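373aa long hypothetical citrate synthase (Sulfolobus tokodaii, PDB 1VGP) belongs to the citrate synthase family, adopts a largely helical fold and assembles as a dimer of two identical chains. Local coordinates at residues Tyr32-Leu37 / Thr173-Ile178; Leu49-Lys54 / Arg335-Val340; Glu16-Asp21 / Gly25-Arg30; Lys168-Thr173 / Leu320-Asp325. One frame throughout, in Å; residues are numbered along the deposited sequence.

Interaction 1. Residues Tyr32-Leu37 / Thr173-Ile178; sequences YSIYDL and TLILHI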
# COMPACT_ATOMS: atom_id res chain seq x y z
N TYR A 32 -10.53 -19.24 -20.24
CA TYR A 32 -11.76 -18.92 -20.95
C TYR A 32 -11.66 -17.58 -21.66
O TYR A 32 -11.11 -16.62 -21.12
CB TYR A 32 -12.93 -18.94 -19.97
CG TYR A 32 -13.22 -20.33 -19.48
CD1 TYR A 32 -12.61 -20.83 -18.34
CD2 TYR A 32 -14.09 -21.17 -20.20
CE1 TYR A 32 -12.84 -22.14 -17.91
CE2 TYR A 32 -14.34 -22.48 -19.78
CZ TYR A 32 -13.71 -22.96 -18.63
OH TYR A 32 -13.94 -24.25 -18.21
N SER A 33 -12.17 -17.54 -22.88
CA SER A 33 -12.08 -16.35 -23.72
C SER A 33 -12.97 -15.23 -23.19
O SER A 33 -14.14 -15.46 -22.86
CB SER A 33 -12.48 -16.68 -25.16
OG SER A 33 -12.65 -15.50 -25.92
N ILE A 34 -12.41 -14.03 -23.11
CA ILE A 34 -13.15 -12.91 -22.57
C ILE A 34 -14.37 -12.61 -23.44
O ILE A 34 -15.39 -12.13 -22.95
CB ILE A 34 -12.26 -11.67 -22.47
CG1 ILE A 34 -13.01 -10.58 -21.70
CG2 ILE A 34 -11.84 -11.19 -23.83
CD1 ILE A 34 -12.77 -10.63 -20.21
N TYR A 35 -14.27 -12.91 -24.73
CA TYR A 35 -15.42 -12.79 -25.61
C TYR A 35 -16.58 -13.65 -25.11
O TYR A 35 -17.70 -13.16 -24.96
CB TYR A 35 -15.05 -13.19 -27.03
CG TYR A 35 -14.20 -12.17 -27.75
CD1 TYR A 35 -12.83 -12.38 -27.92
CD2 TYR A 35 -14.75 -11.00 -28.26
CE1 TYR A 35 -12.04 -11.45 -28.59
CE2 TYR A 35 -13.98 -10.06 -28.92
CZ TYR A 35 -12.62 -10.29 -29.08
OH TYR A 35 -11.85 -9.36 -29.73
N ASP A 36 -16.30 -14.93 -24.87
CA ASP A 36 -17.32 -15.86 -24.36
C ASP A 36 -17.83 -15.48 -22.99
O ASP A 36 -19.01 -15.64 -22.69
CB ASP A 36 -16.76 -17.29 -24.28
CG ASP A 36 -16.42 -17.85 -25.64
OD1 ASP A 36 -16.95 -17.33 -26.64
OD2 ASP A 36 -15.61 -18.80 -25.69
N LEU A 37 -16.94 -14.99 -22.14
CA LEU A 37 -17.36 -14.60 -20.81
C LEU A 37 -18.26 -13.38 -20.91
O LEU A 37 -19.34 -13.36 -20.33
CB LEU A 37 -16.14 -14.32 -19.94
CG LEU A 37 -15.28 -15.55 -19.68
CD1 LEU A 37 -13.98 -15.12 -19.03
CD2 LEU A 37 -16.03 -16.55 -18.80
N THR A 173 -18.94 -4.46 -18.49
CA THR A 173 -17.86 -3.50 -18.27
C THR A 173 -16.99 -3.91 -17.09
O THR A 173 -15.75 -3.84 -17.14
CB THR A 173 -18.38 -2.08 -18.00
OG1 THR A 173 -19.10 -1.60 -19.14
CG2 THR A 173 -17.21 -1.14 -17.73
N LEU A 174 -17.64 -4.33 -16.00
CA LEU A 174 -16.89 -4.77 -14.83
C LEU A 174 -16.13 -6.07 -15.13
O LEU A 174 -15.00 -6.24 -14.68
CB LEU A 174 -17.83 -4.98 -13.64
CG LEU A 174 -18.54 -3.75 -13.07
CD1 LEU A 174 -19.37 -4.17 -11.89
CD2 LEU A 174 -17.53 -2.69 -12.67
N ILE A 175 -16.76 -6.97 -15.89
CA ILE A 175 -16.12 -8.23 -16.27
C ILE A 175 -14.79 -7.93 -16.97
O ILE A 175 -13.76 -8.52 -16.66
CB ILE A 175 -17.03 -9.06 -17.21
CG1 ILE A 175 -18.10 -9.78 -16.39
CG2 ILE A 175 -16.20 -10.06 -18.01
CD1 ILE A 175 -19.26 -10.30 -17.23
N LEU A 176 -14.85 -6.99 -17.91
CA LEU A 176 -13.69 -6.62 -18.71
C LEU A 176 -12.55 -6.00 -17.90
O LEU A 176 -11.43 -5.87 -18.41
CB LEU A 176 -14.10 -5.64 -19.81
CG LEU A 176 -15.12 -6.12 -20.84
CD1 LEU A 176 -15.39 -5.00 -21.84
CD2 LEU A 176 -14.60 -7.35 -21.55
N HIS A 177 -12.81 -5.62 -16.65
CA HIS A 177 -11.78 -4.99 -15.83
C HIS A 177 -11.31 -5.80 -14.62
O HIS A 177 -10.45 -5.35 -13.87
CB HIS A 177 -12.27 -3.62 -15.35
CG HIS A 177 -12.24 -2.56 -16.40
ND1 HIS A 177 -13.28 -2.35 -17.28
CD2 HIS A 177 -11.29 -1.65 -16.72
CE1 HIS A 177 -12.98 -1.36 -18.09
NE2 HIS A 177 -11.78 -0.91 -17.77
N ILE A 178 -11.85 -7.00 -14.44
CA ILE A 178 -11.53 -7.79 -13.26
C ILE A 178 -10.02 -8.03 -13.11
O ILE A 178 -9.45 -7.80 -12.04
CB ILE A 178 -12.31 -9.11 -13.28
CG1 ILE A 178 -13.76 -8.84 -12.87
CG2 ILE A 178 -11.69 -10.14 -12.34
CD1 ILE A 178 -14.70 -10.04 -13.00

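Interaction 2. Residues Leu49-Lys54 / Arg335-Val340; sequences LILYGK and RVVGWV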
# COMPACT_ATOMS: atom_id res chain seq x y z
N LEU A 49 -14.95 -17.84 -11.17
CA LEU A 49 -13.99 -18.45 -12.08
C LEU A 49 -12.59 -18.01 -11.69
O LEU A 49 -11.66 -18.80 -11.60
CB LEU A 49 -14.27 -18.02 -13.52
CG LEU A 49 -13.28 -18.49 -14.59
CD1 LEU A 49 -13.24 -20.02 -14.66
CD2 LEU A 49 -13.67 -17.89 -15.92
N ILE A 50 -12.46 -16.71 -11.46
CA ILE A 50 -11.15 -16.12 -11.32
C ILE A 50 -10.60 -16.37 -9.93
O ILE A 50 -9.41 -16.65 -9.78
CB ILE A 50 -11.21 -14.61 -11.67
CG1 ILE A 50 -10.89 -14.45 -13.15
CG2 ILE A 50 -10.24 -13.80 -10.82
CD1 ILE A 50 -10.95 -13.05 -13.66
N LEU A 51 -11.45 -16.31 -8.91
CA LEU A 51 -10.99 -16.63 -7.56
C LEU A 51 -10.61 -18.11 -7.42
O LEU A 51 -9.61 -18.44 -6.81
CB LEU A 51 -12.07 -16.29 -6.52
CG LEU A 51 -12.44 -14.82 -6.27
CD1 LEU A 51 -13.40 -14.75 -5.10
CD2 LEU A 51 -11.19 -14.01 -5.99
N TYR A 52 -11.42 -19.00 -7.98
CA TYR A 52 -11.28 -20.42 -7.69
C TYR A 52 -10.75 -21.26 -8.84
O TYR A 52 -10.43 -22.42 -8.67
CB TYR A 52 -12.62 -20.98 -7.23
CG TYR A 52 -13.12 -20.34 -5.97
CD1 TYR A 52 -12.35 -20.37 -4.81
CD2 TYR A 52 -14.35 -19.69 -5.92
CE1 TYR A 52 -12.79 -19.77 -3.63
CE2 TYR A 52 -14.80 -19.09 -4.75
CZ TYR A 52 -14.02 -19.14 -3.61
OH TYR A 52 -14.45 -18.55 -2.44
N GLY A 53 -10.66 -20.66 -10.03
CA GLY A 53 -9.99 -21.34 -11.13
C GLY A 53 -10.86 -22.29 -11.93
O GLY A 53 -10.34 -23.04 -12.76
N LYS A 54 -12.16 -22.28 -11.70
CA LYS A 54 -13.07 -23.02 -12.57
C LYS A 54 -14.49 -22.46 -12.52
O LYS A 54 -14.87 -21.82 -11.54
CB LYS A 54 -13.09 -24.51 -12.18
CG LYS A 54 -13.38 -24.76 -10.71
CD LYS A 54 -14.69 -25.52 -10.50
CE LYS A 54 -15.01 -25.69 -9.01
NZ LYS A 54 -15.79 -26.93 -8.73
N ARG A 335 -11.36 -4.55 -10.40
CA ARG A 335 -10.02 -5.08 -10.33
C ARG A 335 -9.73 -5.72 -8.97
O ARG A 335 -8.87 -6.59 -8.86
CB ARG A 335 -9.00 -3.96 -10.63
CG ARG A 335 -7.55 -4.42 -10.77
CD ARG A 335 -7.39 -5.67 -11.65
NE ARG A 335 -7.91 -5.49 -13.00
CZ ARG A 335 -7.31 -4.79 -13.96
NH1 ARG A 335 -6.15 -4.17 -13.73
NH2 ARG A 335 -7.85 -4.71 -15.16
N VAL A 336 -10.46 -5.31 -7.94
CA VAL A 336 -10.19 -5.86 -6.61
C VAL A 336 -10.42 -7.38 -6.58
O VAL A 336 -9.79 -8.10 -5.80
CB VAL A 336 -11.08 -5.17 -5.53
CG1 VAL A 336 -12.54 -5.45 -5.80
CG2 VAL A 336 -10.67 -5.66 -4.15
N VAL A 337 -11.31 -7.86 -7.45
CA VAL A 337 -11.48 -9.29 -7.61
C VAL A 337 -10.18 -9.91 -8.10
O VAL A 337 -9.73 -10.92 -7.57
CB VAL A 337 -12.61 -9.61 -8.62
CG1 VAL A 337 -12.68 -11.11 -8.88
CG2 VAL A 337 -13.94 -9.10 -8.07
N GLY A 338 -9.58 -9.29 -9.10
CA GLY A 338 -8.27 -9.73 -9.56
C GLY A 338 -7.21 -9.71 -8.47
O GLY A 338 -6.43 -10.64 -8.33
N TRP A 339 -7.17 -8.63 -7.70
CA TRP A 339 -6.19 -8.50 -6.63
C TRP A 339 -6.33 -9.65 -5.62
O TRP A 339 -5.34 -10.25 -5.20
CB TRP A 339 -6.36 -7.17 -5.91
CG TRP A 339 -6.06 -5.98 -6.75
CD1 TRP A 339 -5.31 -5.96 -7.89
CD2 TRP A 339 -6.50 -4.63 -6.53
NE1 TRP A 339 -5.26 -4.67 -8.40
CE2 TRP A 339 -5.98 -3.85 -7.58
CE3 TRP A 339 -7.28 -4.02 -5.54
CZ2 TRP A 339 -6.22 -2.47 -7.68
CZ3 TRP A 339 -7.51 -2.64 -5.64
CH2 TRP A 339 -6.98 -1.89 -6.70
N VAL A 340 -7.57 -9.93 -5.21
CA VAL A 340 -7.81 -10.96 -4.22
C VAL A 340 -7.33 -12.30 -4.77
O VAL A 340 -6.68 -13.07 -4.07
CB VAL A 340 -9.31 -11.05 -3.88
CG1 VAL A 340 -9.58 -12.23 -2.95
CG2 VAL A 340 -9.75 -9.75 -3.23

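Interaction 3. Residues Glu16-Asp21 / Gly25-Arg30; sequences EITYID and GRLYYR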
# COMPACT_ATOMS: atom_id res chain seq x y z
N GLU A 16 -2.00 -18.73 -13.07
CA GLU A 16 -2.95 -19.49 -13.87
C GLU A 16 -4.19 -18.65 -14.15
O GLU A 16 -5.11 -19.10 -14.82
CB GLU A 16 -3.34 -20.77 -13.15
CG GLU A 16 -2.16 -21.60 -12.72
CD GLU A 16 -2.49 -23.08 -12.68
OE1 GLU A 16 -2.68 -23.66 -13.77
OE2 GLU A 16 -2.56 -23.64 -11.57
N ILE A 17 -4.19 -17.43 -13.63
CA ILE A 17 -5.39 -16.60 -13.61
C ILE A 17 -5.71 -15.94 -14.96
O ILE A 17 -6.78 -16.19 -15.53
CB ILE A 17 -5.28 -15.52 -12.54
CG1 ILE A 17 -5.11 -16.18 -11.17
CG2 ILE A 17 -6.51 -14.62 -12.57
CD1 ILE A 17 -4.50 -15.29 -10.13
N THR A 18 -4.81 -15.10 -15.46
CA THR A 18 -5.09 -14.34 -16.67
C THR A 18 -3.95 -14.49 -17.67
O THR A 18 -2.78 -14.44 -17.28
CB THR A 18 -5.29 -12.83 -16.35
OG1 THR A 18 -6.43 -12.68 -15.49
CG2 THR A 18 -5.52 -12.02 -17.62
N TYR A 19 -4.30 -14.70 -18.94
CA TYR A 19 -3.32 -14.79 -20.02
C TYR A 19 -3.65 -13.79 -21.12
O TYR A 19 -4.78 -13.74 -21.61
CB TYR A 19 -3.30 -16.20 -20.63
CG TYR A 19 -2.39 -16.32 -21.84
CD1 TYR A 19 -1.01 -16.25 -21.70
CD2 TYR A 19 -2.92 -16.46 -23.12
CE1 TYR A 19 -0.17 -16.31 -22.81
CE2 TYR A 19 -2.09 -16.52 -24.24
CZ TYR A 19 -0.71 -16.44 -24.08
OH TYR A 19 0.11 -16.45 -25.19
N ILE A 20 -2.65 -13.02 -21.52
CA ILE A 20 -2.81 -12.05 -22.59
C ILE A 20 -1.84 -12.38 -23.72
O ILE A 20 -0.64 -12.47 -23.51
CB ILE A 20 -2.49 -10.62 -22.10
CG1 ILE A 20 -3.34 -10.31 -20.86
CG2 ILE A 20 -2.72 -9.61 -23.23
CD1 ILE A 20 -2.89 -9.09 -20.10
N ASP A 21 -2.37 -12.56 -24.92
CA ASP A 21 -1.54 -12.58 -26.12
C ASP A 21 -1.66 -11.23 -26.80
O ASP A 21 -2.61 -10.99 -27.56
CB ASP A 21 -2.02 -13.67 -27.08
CG ASP A 21 -1.00 -13.98 -28.17
OD1 ASP A 21 -0.16 -13.10 -28.48
OD2 ASP A 21 -1.04 -15.11 -28.71
N GLY A 25 -4.02 -10.39 -29.92
CA GLY A 25 -5.16 -9.68 -29.36
C GLY A 25 -6.12 -10.61 -28.63
O GLY A 25 -7.33 -10.52 -28.80
N ARG A 26 -5.56 -11.50 -27.83
CA ARG A 26 -6.36 -12.50 -27.14
C ARG A 26 -6.27 -12.33 -25.62
O ARG A 26 -5.23 -11.91 -25.08
CB ARG A 26 -5.90 -13.90 -27.55
CG ARG A 26 -5.91 -14.12 -29.06
CD ARG A 26 -6.94 -15.16 -29.49
NE ARG A 26 -6.40 -16.12 -30.46
CZ ARG A 26 -6.16 -15.86 -31.75
NH1 ARG A 26 -5.60 -16.78 -32.52
NH2 ARG A 26 -6.49 -14.68 -32.26
N LEU A 27 -7.36 -12.64 -24.92
CA LEU A 27 -7.40 -12.45 -23.47
C LEU A 27 -8.22 -13.56 -22.82
O LEU A 27 -9.39 -13.74 -23.15
CB LEU A 27 -8.02 -11.08 -23.15
CG LEU A 27 -8.25 -10.75 -21.66
CD1 LEU A 27 -6.92 -10.75 -20.93
CD2 LEU A 27 -8.94 -9.41 -21.55
N TYR A 28 -7.61 -14.29 -21.89
CA TYR A 28 -8.31 -15.38 -21.22
C TYR A 28 -8.30 -15.25 -19.70
O TYR A 28 -7.29 -14.87 -19.11
CB TYR A 28 -7.69 -16.72 -21.61
CG TYR A 28 -7.72 -17.01 -23.09
CD1 TYR A 28 -8.76 -17.75 -23.65
CD2 TYR A 28 -6.70 -16.58 -23.92
CE1 TYR A 28 -8.77 -18.06 -25.00
CE2 TYR A 28 -6.69 -16.89 -25.28
CZ TYR A 28 -7.73 -17.63 -25.80
OH TYR A 28 -7.73 -17.96 -27.14
N TYR A 29 -9.43 -15.56 -19.09
CA TYR A 29 -9.54 -15.69 -17.64
C TYR A 29 -9.67 -17.18 -17.36
O TYR A 29 -10.63 -17.82 -17.81
CB TYR A 29 -10.81 -15.01 -17.12
CG TYR A 29 -10.85 -13.49 -17.15
CD1 TYR A 29 -9.69 -12.72 -17.33
CD2 TYR A 29 -12.06 -12.82 -16.95
CE1 TYR A 29 -9.75 -11.32 -17.31
CE2 TYR A 29 -12.12 -11.44 -16.93
CZ TYR A 29 -10.97 -10.69 -17.11
OH TYR A 29 -11.06 -9.32 -17.07
N ARG A 30 -8.71 -17.75 -16.63
CA ARG A 30 -8.72 -19.19 -16.37
C ARG A 30 -8.87 -20.01 -17.66
O ARG A 30 -9.50 -21.07 -17.65
CB ARG A 30 -9.85 -19.55 -15.41
CG ARG A 30 -9.73 -18.92 -14.02
CD ARG A 30 -8.40 -19.25 -13.34
NE ARG A 30 -8.38 -18.81 -11.95
CZ ARG A 30 -7.41 -19.08 -11.08
NH1 ARG A 30 -7.50 -18.67 -9.82
NH2 ARG A 30 -6.33 -19.74 -11.48

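Interaction 4. Residues Lys168-Thr173 / Leu320-Asp325; sequences KAMDVT and LGFEPD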
# COMPACT_ATOMS: atom_id res chain seq x y z
N LYS A 168 -26.65 -4.65 -18.09
CA LYS A 168 -25.87 -5.58 -18.90
C LYS A 168 -24.51 -4.96 -19.16
O LYS A 168 -23.46 -5.58 -18.92
CB LYS A 168 -26.56 -5.83 -20.24
CG LYS A 168 -26.39 -7.23 -20.77
CD LYS A 168 -24.95 -7.69 -20.81
CE LYS A 168 -24.83 -9.01 -21.59
NZ LYS A 168 -23.92 -10.01 -20.96
N ALA A 169 -24.56 -3.72 -19.65
CA ALA A 169 -23.39 -2.93 -19.98
C ALA A 169 -22.51 -2.77 -18.76
O ALA A 169 -21.28 -2.91 -18.85
CB ALA A 169 -23.82 -1.57 -20.51
N MET A 170 -23.11 -2.48 -17.62
CA MET A 170 -22.34 -2.34 -16.40
C MET A 170 -21.65 -3.67 -16.12
O MET A 170 -20.46 -3.71 -15.80
CB MET A 170 -23.26 -1.96 -15.23
CG MET A 170 -22.52 -1.74 -13.92
SD MET A 170 -21.38 -0.33 -13.98
CE MET A 170 -20.39 -0.68 -12.58
N ASP A 171 -22.40 -4.75 -16.25
CA ASP A 171 -21.92 -6.07 -15.90
C ASP A 171 -20.74 -6.47 -16.80
O ASP A 171 -19.70 -6.93 -16.32
CB ASP A 171 -23.05 -7.10 -16.03
CG ASP A 171 -22.72 -8.41 -15.35
OD1 ASP A 171 -22.50 -8.39 -14.13
OD2 ASP A 171 -22.68 -9.46 -16.02
N VAL A 172 -20.92 -6.28 -18.10
CA VAL A 172 -19.86 -6.66 -19.01
C VAL A 172 -18.67 -5.72 -18.79
O VAL A 172 -17.53 -6.16 -18.87
CB VAL A 172 -20.36 -6.61 -20.48
CG1 VAL A 172 -21.07 -5.33 -20.74
CG2 VAL A 172 -19.19 -6.76 -21.43
N THR A 173 -18.94 -4.46 -18.49
CA THR A 173 -17.86 -3.50 -18.27
C THR A 173 -16.99 -3.91 -17.09
O THR A 173 -15.75 -3.84 -17.14
CB THR A 173 -18.38 -2.08 -18.00
OG1 THR A 173 -19.10 -1.60 -19.14
CG2 THR A 173 -17.21 -1.14 -17.73
N LEU A 320 -23.54 5.84 -18.06
CA LEU A 320 -24.12 5.06 -16.98
C LEU A 320 -24.33 5.91 -15.72
O LEU A 320 -24.80 5.42 -14.70
CB LEU A 320 -23.23 3.86 -16.66
CG LEU A 320 -23.32 2.71 -17.67
CD1 LEU A 320 -22.38 1.58 -17.27
CD2 LEU A 320 -24.74 2.20 -17.73
N GLY A 321 -23.99 7.19 -15.82
CA GLY A 321 -24.34 8.12 -14.76
C GLY A 321 -23.22 8.42 -13.77
O GLY A 321 -23.46 9.01 -12.72
N PHE A 322 -22.00 8.01 -14.10
CA PHE A 322 -20.87 8.32 -13.23
C PHE A 322 -20.20 9.60 -13.69
O PHE A 322 -20.22 9.94 -14.87
CB PHE A 322 -19.83 7.20 -13.26
CG PHE A 322 -20.29 5.93 -12.63
CD1 PHE A 322 -20.79 4.89 -13.41
CD2 PHE A 322 -20.19 5.75 -11.25
CE1 PHE A 322 -21.17 3.68 -12.82
CE2 PHE A 322 -20.57 4.55 -10.65
CZ PHE A 322 -21.06 3.51 -11.44
N GLU A 323 -19.61 10.30 -12.74
CA GLU A 323 -18.82 11.46 -13.07
C GLU A 323 -17.37 11.01 -13.24
O GLU A 323 -16.91 10.05 -12.61
CB GLU A 323 -18.99 12.51 -11.98
CG GLU A 323 -20.43 12.58 -11.48
CD GLU A 323 -20.94 14.00 -11.28
OE1 GLU A 323 -22.08 14.15 -10.78
OE2 GLU A 323 -20.20 14.95 -11.62
N PRO A 324 -16.65 11.67 -14.15
CA PRO A 324 -15.31 11.26 -14.57
C PRO A 324 -14.30 10.93 -13.48
O PRO A 324 -13.41 10.11 -13.71
CB PRO A 324 -14.83 12.41 -15.46
CG PRO A 324 -15.86 13.50 -15.30
CD PRO A 324 -17.13 12.82 -14.93
N ASP A 325 -14.41 11.53 -12.31
CA ASP A 325 -13.40 11.24 -11.29
C ASP A 325 -13.79 10.04 -10.45
O ASP A 325 -13.09 9.65 -9.52
CB ASP A 325 -13.12 12.46 -10.41
CG ASP A 325 -14.37 13.05 -9.81
OD1 ASP A 325 -14.30 14.21 -9.36
OD2 ASP A 325 -15.41 12.35 -9.80

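Interaction 1. Residues Tyr32-Leu37 / Thr173-Ile178
Ile34 reaches across to Ile175 and Leu176. With CG1 opposite the backbone N (chi1 -171°), the longer branch extends to Leu176, and CG1 comes 3.6 Å from Leu176 CD2. The two side chains meet nearly perpendicular there. The methyl CD1 at the tip of Ile34 serves both partners: it lies 4.0 Å from the same Leu176 CD2 and 4.1 Å from Ile175 CG2. Ile34 and Ile175 run antiparallel, side against side. Ile175 turns its CG2 branch to Ile34, while its CD1 runs over to the carbonyl of Leu37, with CD1 4.4 Å from Leu37 O.

Ser33 takes the N-cap position of helix 34-40, and its OG accepts a weak bond from Tyr35 N. On the other segment, His177 ND1 donates almost straight to Thr173 O at 2.9 Å, with the oxygen in the ring plane, which fixes the rotation of the imidazole.

Tyr29 and Leu27 of strand 26-29 also press on Ile34. The contact seats the start of helix 34-40, just after the small sheet, against residues 173-178 of the helical body. No hydrogen bond links the two segments; the direct contact is van der Waals, mainly between buried aliphatic branches.

Interaction 2. Residues Leu49-Lys54 / Arg335-Val340
Leu51 and Ile50, on the last turn of helix 43-52, supply the side chains that meet helix 327-346, and the direct contact is mainly apolar, with no hydrogen bond across it. Leu51 does most of the touching with one methyl: CD2 sits 3.9 Å from Val340 CG1 and 3.8 Å from Val337 O. The Leu51 and Val340 side chains pass at a slant. Val340 offers CG1 because that methyl lies anti to its backbone N (chi1 174°). One turn back, Val337 has the same torsion and brings its own CG1 to within 4.1 Å of Ile50 CG2, these two side chains standing nearly perpendicular. The backbones come nearest at Ile50 and Gly338, whose CA atoms are 7.2 Å apart.

A polar bond nearby, from Arg335 NE to His177 O, stays outside this interface. Gly53, with positive phi, is where the chain leaves the helix.

Ile178 wedges in against both Ile50 and Val337, while on helix 113-135 Ile118 touches Leu51 and Ile121 touches Val337. Two helices far apart in sequence thus pack through leucine, isoleucine and valine in the buried interior of the mainly helical citrate synthase fold.

Interaction 3. Residues Glu16-Asp21 / Gly25-Arg30
Tyr19 and Tyr28 face each other as a hydrogen-bonded pair in the antiparallel beta hairpin of strands 18-21 and 26-29. Tyr19 N donates to Tyr28 O at 3.0 Å, and Tyr28 N returns a bond to Tyr19 O. Their side chains run side by side on one face of the sheet, and Tyr28 CD2 meets the edge of the Tyr19 ring 3.9 Å from Tyr19 CD2. At the turn, Gly25 and Arg26 both face Asp21, a G1 beta bulge: Asp21 O takes a good bond from Arg26 N and a weak one from Gly25 N, where Gly25 has positive phi (69°).

The other face carries the non-hydrogen-bonded pairs. Leu27 CD1 packs 3.6 Å from Ile20 CG1 and also touches Thr18 CG2, while Thr18 OG1 lies beside Tyr29 CD1. Beyond the strands, Arg30 N closes the ladder with a 2.7 Å bond to Ile17 O. Bent at chi2 (-56°), the Arg30 side chain doubles back over the partner strand, leaving Ile17 CG1 over one face of the guanidinium, 3.7 Å from Arg30 CZ, and Glu16 CB at its edge, 3.6 Å from Arg30 NH2.

Further out, Thr18 OG1 is held by Asp179, and Tyr29 OH lies within bonding distance of both Ile175 O and Asp179 O, which must share its single proton. In the second subunit, Tyr359 meets the Tyr19 ring and Gly364 packs on Tyr28, so the face bearing these tyrosines lies at the dimer contact. Arg30 NH1 bonds to Ile50 O in the last turn of helix 43-52, which helps place the guanidinium.

Interaction 4. Residues Lys168-Thr173 / Leu320-Asp325
Ala169 O is gripped twice from one residue: Thr173 OG1 donates to it at 2.6 Å and Thr173 N at 2.8 Å, the two arriving from opposite faces of the carbonyl plane. The hydroxyl comes from above that plane. By folding back along helix 164-175 in this way, it satisfies its own proton within the helix, next to a contact that has no hydrogen bond across it.

The contact itself turns on Met170. Its CG points directly away from the main-chain N (chi1 -177°) and the chain then bends at chi2 (64°), which carries SD out to both partners. SD lies 3.9 Å from Leu320 CD1, the same methyl that comes within 4.0 Å of Met170 CA. The sulfur also sits at the rim of the Phe322 ring, 4.2 Å from Phe322 CE1, a Met-aromatic contact made at the edge.

Gly321 ends helix 309-319 with a Schellman motif, and the side chains of Leu320 and Phe322 before and after it both leave the backbone toward helix 164-175. Phe153 and Leu154 of helix 149-158 pack on Met170, Leu154 also touching Leu320. Val330 of helix 327-346 touches Met170 and Phe322, so the loop between helices 309-319 and 327-346 is packed among three helices.

From the N terminus, interaction 3 closes first, a hairpin with just three residues between its segments. Strand 32-33 then adds to the same sheet; interaction 1 opens there and in helix 34-40, and interaction 2 opens on the following helix, 43-52. Helix 164-175 starts interaction 4 and, a turn later, completes interaction 1; the two share Thr173 and cross. Interaction 4 closes at 320-325, wholly within the span of interaction 2, which ends last on helix 327-346 and crosses interaction 1. Interactions 1, 2 and 3 touch one another and bind the small sheet to the helical body, while interaction 4 lies about 20 Å from interaction 2, centre to centre.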